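Local coordinates for oxysterol-binding protein homolog 1 (Saccharomyces cerevisiae, PDB 5H28), which transfers sterols and other lipids between membranes without vesicles and, through the ankyrin-repeat domain described here, binds NVJ1 at the nucleus-vacuole junction, at residues V56-E59 and I60-W64; N85-T88 and P89-A93; Q96-G99 and D100-A103; I132-M135 and M136-R140. All blocks are in the same frame, centred on the assembly; numbering follows the deposited sequence.

In the fold
Contacts 1 to 3 lie within the ankyrin repeats and contact 4 lies near the start of the long helix 130-156. Contact 2 is the buried one: the T88 hydroxyl caps helix 89-95 and bonds H91. The other three are partly buried, each with an apolar flank inside and polar or charged groups outside. Contacts 1 and 4 lie within single helices, whereas contacts 2 and 3 are helix starts. Contact 3 joins the set: I101 meets I57 of contact 1, A93 of contact 2 packs on I101 and V102, and V102 packs on M135 and M136 of contact 4. Contacts 1 and 4, their centres about 23 Å apart, do not touch.

Contact 1 of 4, residues V56-E59 and I60-W64; sequences VIKE and IVHHW
The imidazole of H62 turns an edge to K58, and that of H63 an edge to E59. K58, fully extended with CG anti to the backbone N (chi1 179°), passes obliquely across the CD2 edge of the H62 ring, so closely that the detail is doubtful. E59 runs alongside H63, and E59 OE1 lies in the ring plane at the CE1 edge, 2.9 Å from H63 CE1, with carboxylate and ring turned 62° apart. One face of the W64 indole carries the CB of H63, and F18 of helix 18-28 meets both the H63 and W64 rings. The carbonyl of E59 accepts two clearly bent bonds, from H63 N at 2.9 Å and from H63 ND1 at 2.8 Å, on opposite faces of its plane. A leucine in place of H63 would probably deprive this carbonyl of its second donor and leave the E59 carboxylate without its imidazole neighbour. On the inner side of helix 54-64, in the predicted first ankyrin repeat, V56 CG1 meets I60 CD1 at 3.9 Å, and I60 packs on helices 18-28 and 44-51. The charges suggest opposite leanings: E59 would probably favour a protonated H63, whereas the nearby K58 ammonium would disfavour protonation of H62.

Contact 2 of 4, residues N85-T88 and P89-A93; sequences NGNT and PLHIA
T88 OG1 and H91 hold each other by two bonds. The hydroxyl oxygen accepts H91 N at 3.2 Å, the side-chain cap of helix 89-95, and shares a second, shorter hydrogen bond of 2.8 Å with H91 ND1. Both come from one torsion: OG1 sits between the backbone N and the carbonyl carbon (chi1 63°), which turns it back over the first helical turn and toward the imidazole edge, where T88 CB also lies in the ring plane. The carbonyl T88 O meanwhile takes I92 N at 3.2 Å, in the carbonyl plane. A valine instead of T88 would probably lose both hydroxyl bonds, leaving H91 N without its side-chain cap and the imidazole without one of the two bonds that set its rotation.

In the next shell, N87 crosses H91 at about a right angle, with N87 OD1 3.5 Å from H91 CB, while N87 CB meets I92 CD1 at 3.9 Å. The amide of N87 is itself held by N117, and D83 accepts the backbone N of N87. At the far side of the imidazole, H91 NE2 bonds the carbonyl of L121. The sequence T88-P89-L90-H91 is the TPLH signature of ankyrin repeats. P89 packs on L45 and H46 of helix 44-51, A93 on V49 of that same helix, and L90 on V102 and L105 of helix 99-106.

Contact 3 of 4, residues Q96-G99 and D100-A103; sequences QSRG and DIVA
R98 lays its guanidinium group over the end of I101, so that I101 CD1 stands over one face, displaced toward the rim. This is the tight side: R98 NE comes within 3.0 Å of I101 CD1, unusually short, so the exact position of the methyl is doubtful, and the aliphatic R98 CB is 3.7 Å from the same CD1. The chain reaches this position by bending at chi3 (69°). The charged end is fixed further on, where NH1 bonds the carbonyls of V49 and A52, while I57 packs against both R98 and I101. In the backbone, R98 O accepts V102 N at 3.0 Å, in the carbonyl plane, and more weakly I101 N.

The solvent side is looser and bridged by water. The exposed D100 does not touch the guanidinium; a water spans the two, accepting from R98 NE at 2.9 Å and donating to D100 OD1 at 2.7 Å, so opposite charges are linked at one remove. D100 OD1 also takes a weak bond from I101 N.

R98 stands at the N-cap of helix 99-106. Just before it, S97 is the C-prime residue of a Schellman motif that ends helix 89-95, and this tight helix-turn-helix, whose second helix opens with G99-D100-I101-V102, is that of an ankyrin repeat.

Contact 4 of 4, residues I132-M135 and M136-R140; sequences IAQM and MQVKR
The backbone amide of V138 reaches the carbonyl of Q134 at 2.9 Å with an N-H...O angle of 161°, one of four such bonds that run through this part of helix 130-156. Its neighbours join Q137 to A133, K139 to M135 and M136 to I132. The side chains of Q134 and V138 run side by side in the same direction. Bent at chi2 (-90°), Q134 folds its amide back beside the valine, and Q134 OE1 lies 3.3 Å from V138 CG2, a methyl that also lies 3.2 Å from Q134 O. The amide nitrogen of Q134 makes a weak bond to the carbonyl of N131, which may help to place the group.

One step round the helix, M135 and K139 make a different pairing. The methionine bends at both chi2 and chi3, so that its sulfur lies across the lysine's aliphatic chain: M135 SD is 3.7 Å from K139 CD and 3.8 Å from K139 CE. Beyond the methylenes, K139 NZ lies at the end of a long, weak ion pair with D107. On the inner flank M136 CG lies 3.3 Å from I132 O, while M136 SD stands 4.3 Å from I132 CG2. Both methionines pack on V102 of helix 99-106, and I132 and M136 on C127.

This part of the helix is thus broadly amphipathic: flexible thioethers and an isoleucine face the preceding helix and loop, a lysine lends its hydrocarbon part to their margin, and the exposed glutamines and V138 lie on the outer side, where solvent can probably serve the amides.

Contact 1 of 4, residues V56-E59 and I60-W64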
loop_
_atom_site.group_PDB
_atom_site.type_symbol
_atom_site.label_atom_id
_atom_site.label_comp_id
_atom_site.label_asym_id
_atom_site.label_seq_id
_atom_site.Cartn_x
_atom_site.Cartn_y
_atom_site.Cartn_z
ATOM N N VAL A 56 13.524 5.940 21.066
ATOM C CA VAL A 56 13.061 7.227 20.559
ATOM C C VAL A 56 12.305 7.064 19.244
ATOM O O VAL A 56 11.253 7.671 19.043
ATOM C CB VAL A 56 14.245 8.196 20.371
ATOM C CG1 VAL A 56 13.789 9.464 19.658
ATOM C CG2 VAL A 56 14.829 8.544 21.734
ATOM N N ILE A 57 12.843 6.252 18.343
ATOM C CA ILE A 57 12.178 6.018 17.071
ATOM C C ILE A 57 10.786 5.435 17.311
ATOM O O ILE A 57 9.806 5.848 16.682
ATOM C CB ILE A 57 13.024 5.075 16.193
ATOM C CG1 ILE A 57 14.298 5.813 15.776
ATOM C CG2 ILE A 57 12.223 4.603 14.978
ATOM C CD1 ILE A 57 15.373 4.924 15.229
ATOM N N LYS A 58 10.691 4.485 18.235
ATOM C CA LYS A 58 9.402 3.885 18.526
ATOM C C LYS A 58 8.406 4.902 19.072
ATOM O O LYS A 58 7.243 4.915 18.668
ATOM C CB LYS A 58 9.543 2.745 19.529
ATOM C CG LYS A 58 8.214 2.131 19.862
ATOM C CD LYS A 58 8.281 1.145 20.991
ATOM C CE LYS A 58 6.882 0.795 21.454
ATOM N NZ LYS A 58 6.873 -0.023 22.669
ATOM N N GLU A 59 8.851 5.743 20.000
ATOM C CA GLU A 59 7.968 6.748 20.579
ATOM C C GLU A 59 7.477 7.732 19.522
ATOM O O GLU A 59 6.317 8.132 19.535
ATOM C CB GLU A 59 8.673 7.518 21.698
ATOM C CG GLU A 59 9.041 6.689 22.924
ATOM C CD GLU A 59 7.846 6.030 23.585
ATOM O OE1 GLU A 59 6.768 6.654 23.650
ATOM O OE2 GLU A 59 7.996 4.886 24.058
ATOM N N ILE A 60 8.360 8.129 18.610
ATOM C CA ILE A 60 7.977 9.057 17.555
ATOM C C ILE A 60 6.860 8.454 16.705
ATOM O O ILE A 60 5.850 9.099 16.433
ATOM C CB ILE A 60 9.184 9.382 16.643
ATOM C CG1 ILE A 60 10.172 10.281 17.389
ATOM C CG2 ILE A 60 8.712 10.060 15.362
ATOM C CD1 ILE A 60 11.470 10.508 16.637
ATOM N N VAL A 61 7.039 7.201 16.304
ATOM C CA VAL A 61 6.050 6.527 15.478
ATOM C C VAL A 61 4.724 6.281 16.194
ATOM O O VAL A 61 3.658 6.551 15.642
ATOM C CB VAL A 61 6.607 5.188 14.938
ATOM C CG1 VAL A 61 5.502 4.389 14.267
ATOM C CG2 VAL A 61 7.730 5.462 13.942
ATOM N N HIS A 62 4.782 5.785 17.424
ATOM C CA HIS A 62 3.554 5.510 18.158
ATOM C C HIS A 62 2.801 6.760 18.587
ATOM O O HIS A 62 1.579 6.727 18.745
ATOM C CB HIS A 62 3.850 4.628 19.370
ATOM C CG HIS A 62 4.183 3.212 19.012
ATOM N ND1 HIS A 62 3.352 2.424 18.244
ATOM C CD2 HIS A 62 5.252 2.444 19.317
ATOM C CE1 HIS A 62 3.899 1.231 18.090
ATOM N NE2 HIS A 62 5.053 1.217 18.732
ATOM N N HIS A 63 3.518 7.865 18.757
ATOM C CA HIS A 63 2.890 9.120 19.165
ATOM C C HIS A 63 2.306 9.951 18.033
ATOM O O HIS A 63 1.194 10.467 18.146
ATOM C CB HIS A 63 3.889 10.030 19.891
ATOM C CG HIS A 63 4.031 9.749 21.354
ATOM N ND1 HIS A 63 4.744 8.676 21.844
ATOM C CD2 HIS A 63 3.553 10.409 22.436
ATOM C CE1 HIS A 63 4.700 8.687 23.163
ATOM N NE2 HIS A 63 3.985 9.728 23.549
ATOM N N TRP A 64 3.046 10.066 16.936
ATOM C CA TRP A 64 2.630 10.953 15.857
ATOM C C TRP A 64 2.295 10.452 14.456
ATOM O O TRP A 64 2.180 11.259 13.533
ATOM C CB TRP A 64 3.679 12.064 15.766
ATOM C CG TRP A 64 3.891 12.718 17.100
ATOM C CD1 TRP A 64 2.918 13.169 17.945
ATOM C CD2 TRP A 64 5.142 12.993 17.749
ATOM N NE1 TRP A 64 3.478 13.707 19.075
ATOM C CE2 TRP A 64 4.841 13.614 18.984
ATOM C CE3 TRP A 64 6.485 12.779 17.409
ATOM C CZ2 TRP A 64 5.835 14.024 19.881
ATOM C CZ3 TRP A 64 7.475 13.189 18.305
ATOM C CH2 TRP A 64 7.141 13.804 19.525
#

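Contact 2 of 4, residues N85-T88 and P89-A93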
loop_
_atom_site.group_PDB
_atom_site.type_symbol
_atom_site.label_atom_id
_atom_site.label_comp_id
_atom_site.label_asym_id
_atom_site.label_seq_id
_atom_site.Cartn_x
_atom_site.Cartn_y
_atom_site.Cartn_z
ATOM N N ASN A 85 15.713 13.002 -2.164
ATOM C CA ASN A 85 16.271 11.923 -2.980
ATOM C C ASN A 85 15.191 10.884 -3.258
ATOM O O ASN A 85 15.431 9.890 -3.945
ATOM C CB ASN A 85 17.435 11.224 -2.264
ATOM C CG ASN A 85 18.755 11.936 -2.463
ATOM O OD1 ASN A 85 19.014 12.490 -3.529
ATOM N ND2 ASN A 85 19.608 11.904 -1.445
ATOM N N GLY A 86 14.003 11.117 -2.710
ATOM C CA GLY A 86 12.911 10.183 -2.889
ATOM C C GLY A 86 12.994 9.065 -1.865
ATOM O O GLY A 86 12.213 8.117 -1.919
ATOM N N ASN A 87 13.938 9.171 -0.932
ATOM C CA ASN A 87 14.102 8.148 0.098
ATOM C C ASN A 87 13.116 8.286 1.244
ATOM O O ASN A 87 12.802 9.391 1.684
ATOM C CB ASN A 87 15.513 8.176 0.692
ATOM C CG ASN A 87 16.558 7.652 -0.263
ATOM O OD1 ASN A 87 16.342 6.654 -0.945
ATOM N ND2 ASN A 87 17.711 8.319 -0.304
ATOM N N THR A 88 12.653 7.140 1.730
ATOM C CA THR A 88 11.730 7.072 2.858
ATOM C C THR A 88 12.573 6.674 4.063
ATOM O O THR A 88 13.749 6.342 3.917
ATOM C CB THR A 88 10.693 5.959 2.665
ATOM O OG1 THR A 88 11.372 4.694 2.618
ATOM C CG2 THR A 88 9.916 6.161 1.380
ATOM N N PRO A 89 11.988 6.714 5.271
ATOM C CA PRO A 89 12.755 6.325 6.454
ATOM C C PRO A 89 13.255 4.885 6.319
ATOM O O PRO A 89 14.341 4.554 6.791
ATOM C CB PRO A 89 11.743 6.497 7.581
ATOM C CG PRO A 89 10.969 7.705 7.114
ATOM C CD PRO A 89 10.730 7.378 5.655
ATOM N N LEU A 90 12.459 4.043 5.667
ATOM C CA LEU A 90 12.829 2.644 5.462
ATOM C C LEU A 90 14.067 2.545 4.566
ATOM O O LEU A 90 14.929 1.700 4.797
ATOM C CB LEU A 90 11.664 1.868 4.844
ATOM C CG LEU A 90 11.850 0.356 4.689
ATOM C CD1 LEU A 90 11.984 -0.312 6.055
ATOM C CD2 LEU A 90 10.657 -0.217 3.933
ATOM N N HIS A 91 14.158 3.402 3.548
ATOM C CA HIS A 91 15.328 3.395 2.667
ATOM C C HIS A 91 16.572 3.732 3.481
ATOM O O HIS A 91 17.622 3.104 3.332
ATOM C CB HIS A 91 15.222 4.457 1.567
ATOM C CG HIS A 91 14.345 4.079 0.415
ATOM N ND1 HIS A 91 12.985 4.295 0.414
ATOM C CD2 HIS A 91 14.645 3.566 -0.804
ATOM C CE1 HIS A 91 12.485 3.940 -0.756
ATOM N NE2 HIS A 91 13.471 3.495 -1.514
ATOM N N ILE A 92 16.447 4.747 4.329
ATOM C CA ILE A 92 17.558 5.190 5.156
ATOM C C ILE A 92 17.965 4.113 6.157
ATOM O O ILE A 92 19.151 3.845 6.344
ATOM C CB ILE A 92 17.191 6.499 5.911
ATOM C CG1 ILE A 92 16.776 7.589 4.912
ATOM C CG2 ILE A 92 18.364 6.960 6.766
ATOM C CD1 ILE A 92 17.825 7.963 3.880
ATOM N N ALA A 93 16.981 3.491 6.795
ATOM C CA ALA A 93 17.261 2.450 7.773
ATOM C C ALA A 93 17.954 1.252 7.133
ATOM O O ALA A 93 18.881 0.683 7.708
ATOM C CB ALA A 93 15.969 2.011 8.449
#

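Contact 3 of 4, residues Q96-G99 and D100-A103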
loop_
_atom_site.group_PDB
_atom_site.type_symbol
_atom_site.label_atom_id
_atom_site.label_comp_id
_atom_site.label_asym_id
_atom_site.label_seq_id
_atom_site.Cartn_x
_atom_site.Cartn_y
_atom_site.Cartn_z
ATOM N N GLN A 96 21.594 2.188 6.163
ATOM C CA GLN A 96 22.437 2.364 7.339
ATOM C C GLN A 96 22.534 1.104 8.202
ATOM O O GLN A 96 23.041 1.142 9.324
ATOM C CB GLN A 96 21.922 3.546 8.163
ATOM C CG GLN A 96 23.004 4.289 8.925
ATOM C CD GLN A 96 22.481 5.544 9.592
ATOM O OE1 GLN A 96 21.942 6.434 8.930
ATOM N NE2 GLN A 96 22.637 5.625 10.906
ATOM N N SER A 97 22.035 -0.004 7.669
ATOM C CA SER A 97 22.077 -1.295 8.346
ATOM C C SER A 97 21.456 -1.348 9.736
ATOM O O SER A 97 21.984 -2.011 10.633
ATOM C CB SER A 97 23.523 -1.794 8.415
ATOM O OG SER A 97 24.065 -1.933 7.111
ATOM N N ARG A 98 20.335 -0.660 9.924
ATOM C CA ARG A 98 19.659 -0.693 11.214
ATOM C C ARG A 98 18.512 -1.686 11.062
ATOM O O ARG A 98 17.362 -1.316 10.817
ATOM C CB ARG A 98 19.163 0.702 11.603
ATOM C CG ARG A 98 20.307 1.701 11.792
ATOM C CD ARG A 98 19.875 2.943 12.564
ATOM N NE ARG A 98 19.585 2.626 13.959
ATOM C CZ ARG A 98 19.197 3.512 14.872
ATOM N NH1 ARG A 98 19.047 4.793 14.550
ATOM N NH2 ARG A 98 18.954 3.113 16.114
ATOM N N GLY A 99 18.867 -2.963 11.195
ATOM C CA GLY A 99 17.919 -4.052 11.034
ATOM C C GLY A 99 16.708 -4.020 11.938
ATOM O O GLY A 99 15.610 -4.392 11.516
ATOM N N ASP A 100 16.894 -3.594 13.181
ATOM C CA ASP A 100 15.777 -3.529 14.107
ATOM C C ASP A 100 14.771 -2.456 13.700
ATOM O O ASP A 100 13.567 -2.642 13.858
ATOM C CB ASP A 100 16.278 -3.327 15.548
ATOM C CG ASP A 100 17.172 -2.109 15.713
ATOM O OD1 ASP A 100 17.752 -1.618 14.719
ATOM O OD2 ASP A 100 17.312 -1.650 16.865
ATOM N N ILE A 101 15.256 -1.346 13.150
ATOM C CA ILE A 101 14.367 -0.274 12.709
ATOM C C ILE A 101 13.619 -0.746 11.465
ATOM O O ILE A 101 12.428 -0.474 11.295
ATOM C CB ILE A 101 15.148 1.006 12.350
ATOM C CG1 ILE A 101 15.921 1.512 13.564
ATOM C CG2 ILE A 101 14.193 2.082 11.859
ATOM C CD1 ILE A 101 16.665 2.787 13.270
ATOM N N VAL A 102 14.331 -1.444 10.585
ATOM C CA VAL A 102 13.723 -1.973 9.375
ATOM C C VAL A 102 12.574 -2.913 9.738
ATOM O O VAL A 102 11.472 -2.788 9.210
ATOM C CB VAL A 102 14.762 -2.743 8.522
ATOM C CG1 VAL A 102 14.074 -3.485 7.385
ATOM C CG2 VAL A 102 15.789 -1.774 7.951
ATOM N N ALA A 103 12.830 -3.853 10.645
ATOM C CA ALA A 103 11.802 -4.801 11.048
ATOM C C ALA A 103 10.615 -4.099 11.699
ATOM O O ALA A 103 9.460 -4.449 11.440
ATOM C CB ALA A 103 12.388 -5.835 11.999
HETATM O O HOH W 1 19.969 -0.126 14.730
#

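Contact 4 of 4, residues I132-M135 and M136-R140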
loop_
_atom_site.group_PDB
_atom_site.type_symbol
_atom_site.label_atom_id
_atom_site.label_comp_id
_atom_site.label_asym_id
_atom_site.label_seq_id
_atom_site.Cartn_x
_atom_site.Cartn_y
_atom_site.Cartn_z
ATOM N N ILE A 132 19.943 -8.402 6.238
ATOM C CA ILE A 132 18.817 -7.507 6.456
ATOM C C ILE A 132 17.908 -7.600 5.227
ATOM O O ILE A 132 16.684 -7.633 5.353
ATOM C CB ILE A 132 19.289 -6.043 6.668
ATOM C CG1 ILE A 132 20.053 -5.937 7.991
ATOM C CG2 ILE A 132 18.084 -5.096 6.676
ATOM C CD1 ILE A 132 20.613 -4.551 8.288
ATOM N N ALA A 133 18.509 -7.667 4.042
ATOM C CA ALA A 133 17.726 -7.774 2.812
ATOM C C ALA A 133 16.879 -9.048 2.834
ATOM O O ALA A 133 15.713 -9.034 2.440
ATOM C CB ALA A 133 18.647 -7.772 1.590
ATOM N N GLN A 134 17.468 -10.150 3.291
ATOM C CA GLN A 134 16.742 -11.411 3.356
ATOM C C GLN A 134 15.537 -11.296 4.285
ATOM O O GLN A 134 14.449 -11.779 3.970
ATOM C CB GLN A 134 17.681 -12.532 3.823
ATOM C CG GLN A 134 17.000 -13.872 4.014
ATOM C CD GLN A 134 16.463 -14.062 5.417
ATOM O OE1 GLN A 134 15.667 -14.963 5.671
ATOM N NE2 GLN A 134 16.910 -13.220 6.345
ATOM N N MET A 135 15.733 -10.641 5.425
ATOM C CA MET A 135 14.659 -10.449 6.390
ATOM C C MET A 135 13.534 -9.622 5.769
ATOM O O MET A 135 12.352 -9.895 5.989
ATOM C CB MET A 135 15.213 -9.767 7.645
ATOM C CG MET A 135 14.171 -9.357 8.672
ATOM S SD MET A 135 13.584 -7.671 8.425
ATOM C CE MET A 135 15.018 -6.735 8.939
ATOM N N MET A 136 13.896 -8.616 4.981
ATOM C CA MET A 136 12.894 -7.776 4.334
ATOM C C MET A 136 12.117 -8.577 3.299
ATOM O O MET A 136 10.907 -8.402 3.146
ATOM C CB MET A 136 13.561 -6.573 3.667
ATOM C CG MET A 136 14.215 -5.619 4.660
ATOM S SD MET A 136 14.983 -4.205 3.834
ATOM C CE MET A 136 13.544 -3.227 3.417
ATOM N N GLN A 137 12.821 -9.460 2.596
ATOM C CA GLN A 137 12.209 -10.295 1.570
ATOM C C GLN A 137 11.213 -11.263 2.195
ATOM O O GLN A 137 10.110 -11.449 1.681
ATOM C CB GLN A 137 13.292 -11.081 0.824
ATOM C CG GLN A 137 12.764 -11.991 -0.271
ATOM C CD GLN A 137 12.134 -11.223 -1.412
ATOM O OE1 GLN A 137 12.792 -10.416 -2.072
ATOM N NE2 GLN A 137 10.850 -11.468 -1.653
ATOM N N VAL A 138 11.608 -11.880 3.302
ATOM C CA VAL A 138 10.740 -12.825 3.984
ATOM C C VAL A 138 9.523 -12.115 4.566
ATOM O O VAL A 138 8.403 -12.613 4.457
ATOM C CB VAL A 138 11.501 -13.576 5.100
ATOM C CG1 VAL A 138 10.553 -14.492 5.860
ATOM C CG2 VAL A 138 12.631 -14.394 4.486
ATOM N N LYS A 139 9.729 -10.948 5.173
ATOM C CA LYS A 139 8.602 -10.210 5.737
ATOM C C LYS A 139 7.635 -9.796 4.633
ATOM O O LYS A 139 6.418 -9.856 4.806
ATOM C CB LYS A 139 9.087 -8.980 6.508
ATOM C CG LYS A 139 9.581 -9.302 7.911
ATOM C CD LYS A 139 9.947 -8.040 8.666
ATOM C CE LYS A 139 10.219 -8.329 10.131
ATOM N NZ LYS A 139 9.000 -8.839 10.828
ATOM N N ARG A 140 8.169 -9.386 3.490
ATOM C CA ARG A 140 7.300 -9.004 2.388
ATOM C C ARG A 140 6.514 -10.208 1.877
ATOM O O ARG A 140 5.313 -10.102 1.613
ATOM C CB ARG A 140 8.095 -8.400 1.229
ATOM C CG ARG A 140 7.226 -8.202 -0.012
ATOM C CD ARG A 140 7.928 -7.445 -1.117
ATOM N NE ARG A 140 8.127 -6.043 -0.776
ATOM C CZ ARG A 140 8.652 -5.148 -1.606
ATOM N NH1 ARG A 140 8.803 -3.892 -1.220
ATOM N NH2 ARG A 140 9.022 -5.514 -2.825
#